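PDB 5X3I: 1,3-alpha-isomaltosidase from Kribbella flavida DSM 17836, which hydrolyses the alpha-1,3-glucosidic linkages of a cyclic tetrasaccharide derived from starch, releasing isomaltose inside the cell. Local coordinates for residues Glu577-Ala582 and Asp620-Leu625; Gly571-Ala576 and Ala614-Asp619. The protein carries 1 engineered substitution. All coordinates share one frame; numbering follows the deposited sequence.

Contact 1 of 2, residues Glu577-Ala582 and Asp620-Leu625; sequences ELYLRA and DRVVPL
Leu580 pushes its forked end against Val622 and Leu625, and the CD2-CE2 side of the Tyr579 ring meets the same valine at a slant. All the contacts between Glu577-Ala582 and Asp620-Leu625 are van der Waals packing, with no hydrogen bond passing from one segment to the other. Both methyls of Leu580 lie against both partners. CD2 settles 3.9 Å from Leu625 CB and also touches the backbone O of Val622. CD1 reaches Val622 CA at 4.0 Å and packs beside Leu625 CD1 as well. The leucine side chains meet at about a right angle. In Leu580 the first torsion holds CG beside the backbone N and anti to the carbonyl carbon (chi1 -71°), which points the fork at helix 622-650.

Both segments belong to the helical outer layer of the TIM barrel: helix 576-586 joins the barrel strands 562-565 and 591-593, and helix 622-650 comes after the last of them. Leu580, with the largest share of the surface buried here, packs between these two outer helices. The backbones come nearest at Leu580 and Val622, whose CA atoms stand 6.9 Å apart.

The aromatic contact is more one-sided. Val622 CG1 lies 3.9 Å from both CD2 and CE2 of Tyr579, whereas its other methyl, CG2, is turned to Leu580 CD1. One branched residue therefore serves two neighbours on helix 576-586.

The polar ends of Tyr579 and Arg621 bond outside the two segments. The hydroxyl of Tyr579 is hydrogen-bonded to the carbonyl O of Arg608, which ties the far end of the ring to the chain ahead of helix 610-617. The guanidinium of Arg621 forms a salt bridge through NH2 with Asp619 OD2, at the exposed border of the apolar patch.

Contact 2 of 2, residues Gly571-Ala576 and Ala614-Asp619; sequences GPVPDA and AETTGD
The loop that leads from barrel strand 562-565 into helix 576-586 lies here against the C-terminal end of helix 610-617, so that a helix start and a helix end pack together. Over Val573-Ala576 and Thr616-Asp619 the two chains run nearly parallel, their end-to-end directions only 4° apart. No hydrogen bond joins them. Val573 meets Thr616 obliquely, its CG2 being 4.0 Å from Thr616 OG1, and Thr616 CG2 touches Val573 CB. That hydroxyl is hydrogen-bonded back to His612 O in its own helix, and its contact with the valine is packing.

Thr617 shows how one torsion can assign two branches to separate tasks. With chi1 at 63°, OG1 sits between the backbone N and the carbonyl carbon. There it accepts the N-H of Asp619 over 3.1 Å, an ST turn, and is also hydrogen-bonded to Val613 O. The methyl CG2 is thereby directed to the loop, 3.6 Å from Ala576 N and close to Pro574 O. Positive phi at Gly618 then turns the chain out of the helix and brings Asp619 round to Ala576, whose CB lies 3.4 Å from Asp619 OD2. The two CB atoms of Ala576 and Asp619 are 3.7 Å apart.

Asp575 is the N-cap of helix 576-586, engaging Leu578 N in its first turn through OD1. Asp619 caps a backbone N in the turn leading into helix 622-650. Both carboxylate oxygens of Asp619 have partners, Arg621 among them, which fixes the group beside Ala576 CB.

Around the contact, Val573 also leans on His612 and Val613 of helix 610-617, Pro574 rests against Ser539 and Arg608, and Ala614 touches Val622 and Val623 of helix 622-650.

Followed from the N terminus, the chain leaves barrel strand 562-565, passes through 571-576 and goes straight into 577-582. It then runs through the last barrel strand, 591-593, and into helix 610-617, whose end lies in 614-619, and continues into 620-625. Contact 2 closes the first loop and contact 1 the second, each spanning 37 intervening residues; because the segments alternate, the two loops cross. Their centres are 9 Å apart, and Val622 CG2, 3.6 Å from Ala576 CB, bridges them, as does Tyr579 packing on Pro574. Together they tie helices 576-586, 610-617 and 622-650 into one region of the barrel's outer layer, away from the annotated active-site residues.

Contact 1 of 2, residues Glu577-Ala582 and Asp620-Leu625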
ATOM      1  N   GLU A 577     -22.755  14.794  -3.758  1.00 21.19           N
ATOM      2  CA  GLU A 577     -23.353  13.600  -3.176  1.00 20.73           C
ATOM      3  C   GLU A 577     -22.303  12.556  -2.798  1.00 20.24           C
ATOM      4  O   GLU A 577     -22.327  12.031  -1.693  1.00 20.67           O
ATOM      5  CB  GLU A 577     -24.385  12.984  -4.130  1.00 19.85           C
ATOM      6  CG  GLU A 577     -25.021  11.711  -3.601  1.00 21.88           C
ATOM      7  CD  GLU A 577     -26.045  11.120  -4.562  1.00 26.32           C
ATOM      8  OE1 GLU A 577     -26.003  11.463  -5.756  1.00 26.95           O
ATOM      9  OE2 GLU A 577     -26.882  10.310  -4.123  1.00 28.18           O
ATOM     10  N   LEU A 578     -21.393  12.252  -3.713  1.00 20.01           N
ATOM     11  CA  LEU A 578     -20.302  11.326  -3.415  1.00 18.35           C
ATOM     12  C   LEU A 578     -19.454  11.842  -2.253  1.00 19.95           C
ATOM     13  O   LEU A 578     -19.139  11.101  -1.336  1.00 22.30           O
ATOM     14  CB  LEU A 578     -19.421  11.107  -4.647  1.00 17.68           C
ATOM     15  CG  LEU A 578     -18.119  10.337  -4.421  1.00 20.71           C
ATOM     16  CD1 LEU A 578     -18.395   8.960  -3.863  1.00 15.85           C
ATOM     17  CD2 LEU A 578     -17.279  10.254  -5.698  1.00 17.98           C
ATOM     18  N   TYR A 579     -19.103  13.121  -2.297  1.00 19.90           N
ATOM     19  CA  TYR A 579     -18.256  13.719  -1.263  1.00 18.21           C
ATOM     20  C   TYR A 579     -18.880  13.550   0.125  1.00 17.47           C
ATOM     21  O   TYR A 579     -18.229  13.073   1.046  1.00 19.58           O
ATOM     22  CB  TYR A 579     -18.018  15.195  -1.571  1.00 16.73           C
ATOM     23  CG  TYR A 579     -17.022  15.904  -0.671  1.00 16.72           C
ATOM     24  CD1 TYR A 579     -15.664  15.618  -0.736  1.00 15.64           C
ATOM     25  CD2 TYR A 579     -17.441  16.882   0.215  1.00 15.90           C
ATOM     26  CE1 TYR A 579     -14.752  16.285   0.071  1.00 16.08           C
ATOM     27  CE2 TYR A 579     -16.542  17.559   1.024  1.00 16.42           C
ATOM     28  CZ  TYR A 579     -15.197  17.255   0.951  1.00 15.73           C
ATOM     29  OH  TYR A 579     -14.304  17.930   1.754  1.00 18.20           O
ATOM     30  N   LEU A 580     -20.154  13.898   0.251  1.00 18.78           N
ATOM     31  CA  LEU A 580     -20.832  13.844   1.545  1.00 19.32           C
ATOM     32  C   LEU A 580     -21.150  12.421   1.997  1.00 16.99           C
ATOM     33  O   LEU A 580     -21.130  12.143   3.184  1.00 17.71           O
ATOM     34  CB  LEU A 580     -22.111  14.684   1.510  1.00 20.35           C
ATOM     35  CG  LEU A 580     -21.835  16.190   1.469  1.00 18.49           C
ATOM     36  CD1 LEU A 580     -23.092  16.964   1.134  1.00 18.31           C
ATOM     37  CD2 LEU A 580     -21.244  16.659   2.799  1.00 17.48           C
ATOM     38  N   ARG A 581     -21.441  11.521   1.059  1.00 19.89           N
ATOM     39  CA  ARG A 581     -21.576  10.109   1.423  1.00 17.76           C
ATOM     40  C   ARG A 581     -20.234   9.593   1.942  1.00 15.30           C
ATOM     41  O   ARG A 581     -20.173   8.905   2.943  1.00 14.79           O
ATOM     42  CB  ARG A 581     -22.039   9.251   0.236  1.00 17.86           C
ATOM     43  CG  ARG A 581     -23.455   9.530  -0.266  1.00 20.87           C
ATOM     44  CD  ARG A 581     -24.505   9.450   0.833  1.00 19.25           C
ATOM     45  NE  ARG A 581     -25.846   9.304   0.274  1.00 23.37           N
ATOM     46  CZ  ARG A 581     -26.969   9.456   0.964  1.00 23.34           C
ATOM     47  NH1 ARG A 581     -26.921   9.779   2.247  1.00 23.49           N
ATOM     48  NH2 ARG A 581     -28.141   9.300   0.369  1.00 25.96           N
ATOM     49  N   ALA A 582     -19.165   9.934   1.236  1.00 16.95           N
ATOM     50  CA  ALA A 582     -17.827   9.528   1.645  1.00 14.57           C
ATOM     51  C   ALA A 582     -17.471  10.129   2.999  1.00 15.89           C
ATOM     52  O   ALA A 582     -17.014   9.427   3.887  1.00 17.96           O
ATOM     53  CB  ALA A 582     -16.804   9.940   0.608  1.00 15.83           C
ATOM     54  N   ASP A 620     -24.841  24.189  -1.453  1.00 27.77           N
ATOM     55  CA  ASP A 620     -24.709  24.905  -0.193  1.00 25.70           C
ATOM     56  C   ASP A 620     -24.962  24.003   1.004  1.00 24.22           C
ATOM     57  O   ASP A 620     -24.995  24.468   2.126  1.00 29.34           O
ATOM     58  CB  ASP A 620     -25.634  26.131  -0.153  1.00 34.06           C
ATOM     59  CG  ASP A 620     -27.094  25.784  -0.363  1.00 36.02           C
ATOM     60  OD1 ASP A 620     -27.594  24.825   0.258  1.00 35.28           O
ATOM     61  OD2 ASP A 620     -27.752  26.489  -1.155  1.00 45.00           O
ATOM     62  N   ARG A 621     -25.191  22.721   0.762  1.00 24.61           N
ATOM     63  CA  ARG A 621     -25.217  21.762   1.851  1.00 23.29           C
ATOM     64  C   ARG A 621     -23.836  21.216   2.222  1.00 20.49           C
ATOM     65  O   ARG A 621     -23.673  20.662   3.295  1.00 20.47           O
ATOM     66  CB  ARG A 621     -26.119  20.585   1.501  1.00 23.32           C
ATOM     67  CG  ARG A 621     -27.568  20.938   1.297  1.00 29.00           C
ATOM     68  CD  ARG A 621     -28.299  19.752   0.702  1.00 27.66           C
ATOM     69  NE  ARG A 621     -27.809  19.413  -0.628  1.00 30.01           N
ATOM     70  CZ  ARG A 621     -28.258  18.388  -1.348  1.00 33.63           C
ATOM     71  NH1 ARG A 621     -29.208  17.598  -0.860  1.00 36.32           N
ATOM     72  NH2 ARG A 621     -27.761  18.151  -2.552  1.00 31.15           N
ATOM     73  N   VAL A 622     -22.848  21.374   1.347  1.00 22.10           N
ATOM     74  CA  VAL A 622     -21.572  20.681   1.541  1.00 18.98           C
ATOM     75  C   VAL A 622     -20.805  21.140   2.795  1.00 19.33           C
ATOM     76  O   VAL A 622     -20.421  20.323   3.625  1.00 20.42           O
ATOM     77  CB  VAL A 622     -20.664  20.829   0.309  1.00 20.03           C
ATOM     78  CG1 VAL A 622     -19.286  20.248   0.595  1.00 18.60           C
ATOM     79  CG2 VAL A 622     -21.291  20.116  -0.891  1.00 19.47           C
ATOM     80  N   VAL A 623     -20.599  22.439   2.943  1.00 20.17           N
ATOM     81  CA  VAL A 623     -19.890  22.940   4.116  1.00 17.19           C
ATOM     82  C   VAL A 623     -20.629  22.621   5.425  1.00 20.87           C
ATOM     83  O   VAL A 623     -20.038  22.012   6.305  1.00 19.37           O
ATOM     84  CB  VAL A 623     -19.611  24.453   4.005  1.00 16.94           C
ATOM     85  CG1 VAL A 623     -19.204  25.027   5.355  1.00 19.58           C
ATOM     86  CG2 VAL A 623     -18.535  24.710   2.948  1.00 15.87           C
ATOM     87  N   PRO A 624     -21.926  22.989   5.548  1.00 20.27           N
ATOM     88  CA  PRO A 624     -22.592  22.724   6.828  1.00 20.47           C
ATOM     89  C   PRO A 624     -22.667  21.245   7.194  1.00 18.97           C
ATOM     90  O   PRO A 624     -22.511  20.895   8.354  1.00 20.61           O
ATOM     91  CB  PRO A 624     -24.003  23.286   6.617  1.00 25.55           C
ATOM     92  CG  PRO A 624     -23.881  24.229   5.501  1.00 25.81           C
ATOM     93  CD  PRO A 624     -22.835  23.665   4.607  1.00 20.58           C
ATOM     94  N   LEU A 625     -22.900  20.381   6.216  1.00 19.46           N
ATOM     95  CA  LEU A 625     -23.008  18.969   6.533  1.00 19.36           C
ATOM     96  C   LEU A 625     -21.638  18.368   6.856  1.00 19.04           C
ATOM     97  O   LEU A 625     -21.515  17.579   7.782  1.00 19.42           O
ATOM     98  CB  LEU A 625     -23.681  18.206   5.397  1.00 19.30           C
ATOM     99  CG  LEU A 625     -25.173  18.495   5.208  1.00 23.18           C
ATOM    100  CD1 LEU A 625     -25.775  17.525   4.196  1.00 22.51           C
ATOM    101  CD2 LEU A 625     -25.909  18.413   6.525  1.00 22.36           C
TER

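Contact 2 of 2, residues Gly571-Ala576 and Ala614-Asp619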
ATOM      1  N   GLY A 571      -8.360  13.358 -10.405  1.00 20.85           N
ATOM      2  CA  GLY A 571      -9.328  13.803 -11.388  1.00 24.77           C
ATOM      3  C   GLY A 571     -10.156  14.988 -10.928  1.00 26.49           C
ATOM      4  O   GLY A 571      -9.839  15.611  -9.921  1.00 25.80           O
ATOM      5  N   PRO A 572     -11.226  15.308 -11.671  1.00 27.67           N
ATOM      6  CA  PRO A 572     -12.101  16.424 -11.311  1.00 25.34           C
ATOM      7  C   PRO A 572     -12.643  16.291  -9.891  1.00 21.65           C
ATOM      8  O   PRO A 572     -12.787  15.182  -9.389  1.00 21.03           O
ATOM      9  CB  PRO A 572     -13.231  16.331 -12.337  1.00 26.53           C
ATOM     10  CG  PRO A 572     -12.617  15.644 -13.511  1.00 30.62           C
ATOM     11  CD  PRO A 572     -11.640  14.661 -12.929  1.00 29.63           C
ATOM     12  N   VAL A 573     -12.914  17.428  -9.261  1.00 20.27           N
ATOM     13  CA  VAL A 573     -13.483  17.472  -7.928  1.00 18.68           C
ATOM     14  C   VAL A 573     -14.760  16.630  -7.866  1.00 20.20           C
ATOM     15  O   VAL A 573     -15.586  16.712  -8.759  1.00 20.44           O
ATOM     16  CB  VAL A 573     -13.786  18.930  -7.523  1.00 20.12           C
ATOM     17  CG1 VAL A 573     -14.539  18.986  -6.215  1.00 18.06           C
ATOM     18  CG2 VAL A 573     -12.496  19.741  -7.448  1.00 19.88           C
ATOM     19  N   PRO A 574     -14.902  15.793  -6.828  1.00 19.31           N
ATOM     20  CA  PRO A 574     -16.108  14.973  -6.677  1.00 18.46           C
ATOM     21  C   PRO A 574     -17.384  15.794  -6.599  1.00 23.01           C
ATOM     22  O   PRO A 574     -17.360  16.910  -6.086  1.00 23.73           O
ATOM     23  CB  PRO A 574     -15.869  14.243  -5.351  1.00 17.25           C
ATOM     24  CG  PRO A 574     -14.857  15.066  -4.638  1.00 15.02           C
ATOM     25  CD  PRO A 574     -13.960  15.563  -5.725  1.00 16.91           C
ATOM     26  N   ASP A 575     -18.486  15.238  -7.083  1.00 23.03           N
ATOM     27  CA  ASP A 575     -19.785  15.872  -6.909  1.00 21.25           C
ATOM     28  C   ASP A 575     -20.189  15.851  -5.432  1.00 22.41           C
ATOM     29  O   ASP A 575     -19.627  15.102  -4.633  1.00 23.53           O
ATOM     30  CB  ASP A 575     -20.850  15.192  -7.779  1.00 25.40           C
ATOM     31  CG  ASP A 575     -20.991  13.719  -7.485  1.00 26.54           C
ATOM     32  OD1 ASP A 575     -21.790  13.361  -6.603  1.00 29.36           O
ATOM     33  OD2 ASP A 575     -20.292  12.915  -8.135  1.00 37.57           O
ATOM     34  N   ALA A 576     -21.136  16.711  -5.069  1.00 24.04           N
ATOM     35  CA  ALA A 576     -21.520  16.892  -3.670  1.00 22.36           C
ATOM     36  C   ALA A 576     -22.023  15.611  -3.011  1.00 20.61           C
ATOM     37  O   ALA A 576     -21.751  15.364  -1.838  1.00 21.55           O
ATOM     38  CB  ALA A 576     -22.574  17.988  -3.554  1.00 19.81           C
ATOM     39  N   ALA A 614     -17.828  22.652  -2.278  1.00 18.48           N
ATOM     40  CA  ALA A 614     -19.035  23.470  -2.277  1.00 18.84           C
ATOM     41  C   ALA A 614     -19.004  24.454  -3.430  1.00 21.44           C
ATOM     42  O   ALA A 614     -19.976  24.585  -4.160  1.00 25.61           O
ATOM     43  CB  ALA A 614     -19.189  24.210  -0.953  1.00 18.43           C
ATOM     44  N   GLU A 615     -17.873  25.125  -3.603  1.00 21.58           N
ATOM     45  CA  GLU A 615     -17.731  26.108  -4.661  1.00 21.67           C
ATOM     46  C   GLU A 615     -17.841  25.480  -6.043  1.00 24.44           C
ATOM     47  O   GLU A 615     -18.469  26.041  -6.932  1.00 26.30           O
ATOM     48  CB  GLU A 615     -16.398  26.845  -4.543  1.00 24.82           C
ATOM     49  CG  GLU A 615     -16.187  27.868  -5.645  1.00 35.41           C
ATOM     50  CD  GLU A 615     -14.953  28.725  -5.437  1.00 48.77           C
ATOM     51  OE1 GLU A 615     -14.355  28.668  -4.340  1.00 50.82           O
ATOM     52  OE2 GLU A 615     -14.578  29.460  -6.376  1.00 53.15           O
ATOM     53  N   THR A 616     -17.221  24.318  -6.220  1.00 24.56           N
ATOM     54  CA  THR A 616     -17.194  23.678  -7.522  1.00 21.58           C
ATOM     55  C   THR A 616     -18.585  23.201  -7.890  1.00 21.93           C
ATOM     56  O   THR A 616     -19.043  23.408  -9.007  1.00 23.45           O
ATOM     57  CB  THR A 616     -16.214  22.488  -7.567  1.00 21.79           C
ATOM     58  OG1 THR A 616     -14.903  22.939  -7.216  1.00 25.94           O
ATOM     59  CG2 THR A 616     -16.149  21.918  -8.964  1.00 23.43           C
ATOM     60  N   THR A 617     -19.249  22.569  -6.932  1.00 23.85           N
ATOM     61  CA  THR A 617     -20.568  21.997  -7.150  1.00 21.80           C
ATOM     62  C   THR A 617     -21.695  23.020  -7.091  1.00 26.76           C
ATOM     63  O   THR A 617     -22.769  22.796  -7.641  1.00 25.76           O
ATOM     64  CB  THR A 617     -20.865  20.902  -6.126  1.00 21.42           C
ATOM     65  OG1 THR A 617     -20.886  21.473  -4.813  1.00 24.24           O
ATOM     66  CG2 THR A 617     -19.808  19.807  -6.200  1.00 19.95           C
ATOM     67  N   GLY A 618     -21.449  24.140  -6.420  1.00 25.15           N
ATOM     68  CA  GLY A 618     -22.499  25.100  -6.143  1.00 25.02           C
ATOM     69  C   GLY A 618     -23.509  24.581  -5.136  1.00 25.63           C
ATOM     70  O   GLY A 618     -24.624  25.080  -5.068  1.00 30.15           O
ATOM     71  N   ASP A 619     -23.123  23.581  -4.347  1.00 27.30           N
ATOM     72  CA  ASP A 619     -24.030  22.960  -3.382  1.00 22.81           C
ATOM     73  C   ASP A 619     -23.816  23.529  -1.986  1.00 26.79           C
ATOM     74  O   ASP A 619     -22.752  23.361  -1.396  1.00 26.69           O
ATOM     75  CB  ASP A 619     -23.836  21.442  -3.370  1.00 24.25           C
ATOM     76  CG  ASP A 619     -25.011  20.700  -2.756  1.00 27.42           C
ATOM     77  OD1 ASP A 619     -25.488  21.096  -1.673  1.00 30.39           O
ATOM     78  OD2 ASP A 619     -25.461  19.706  -3.359  1.00 27.85           O
TER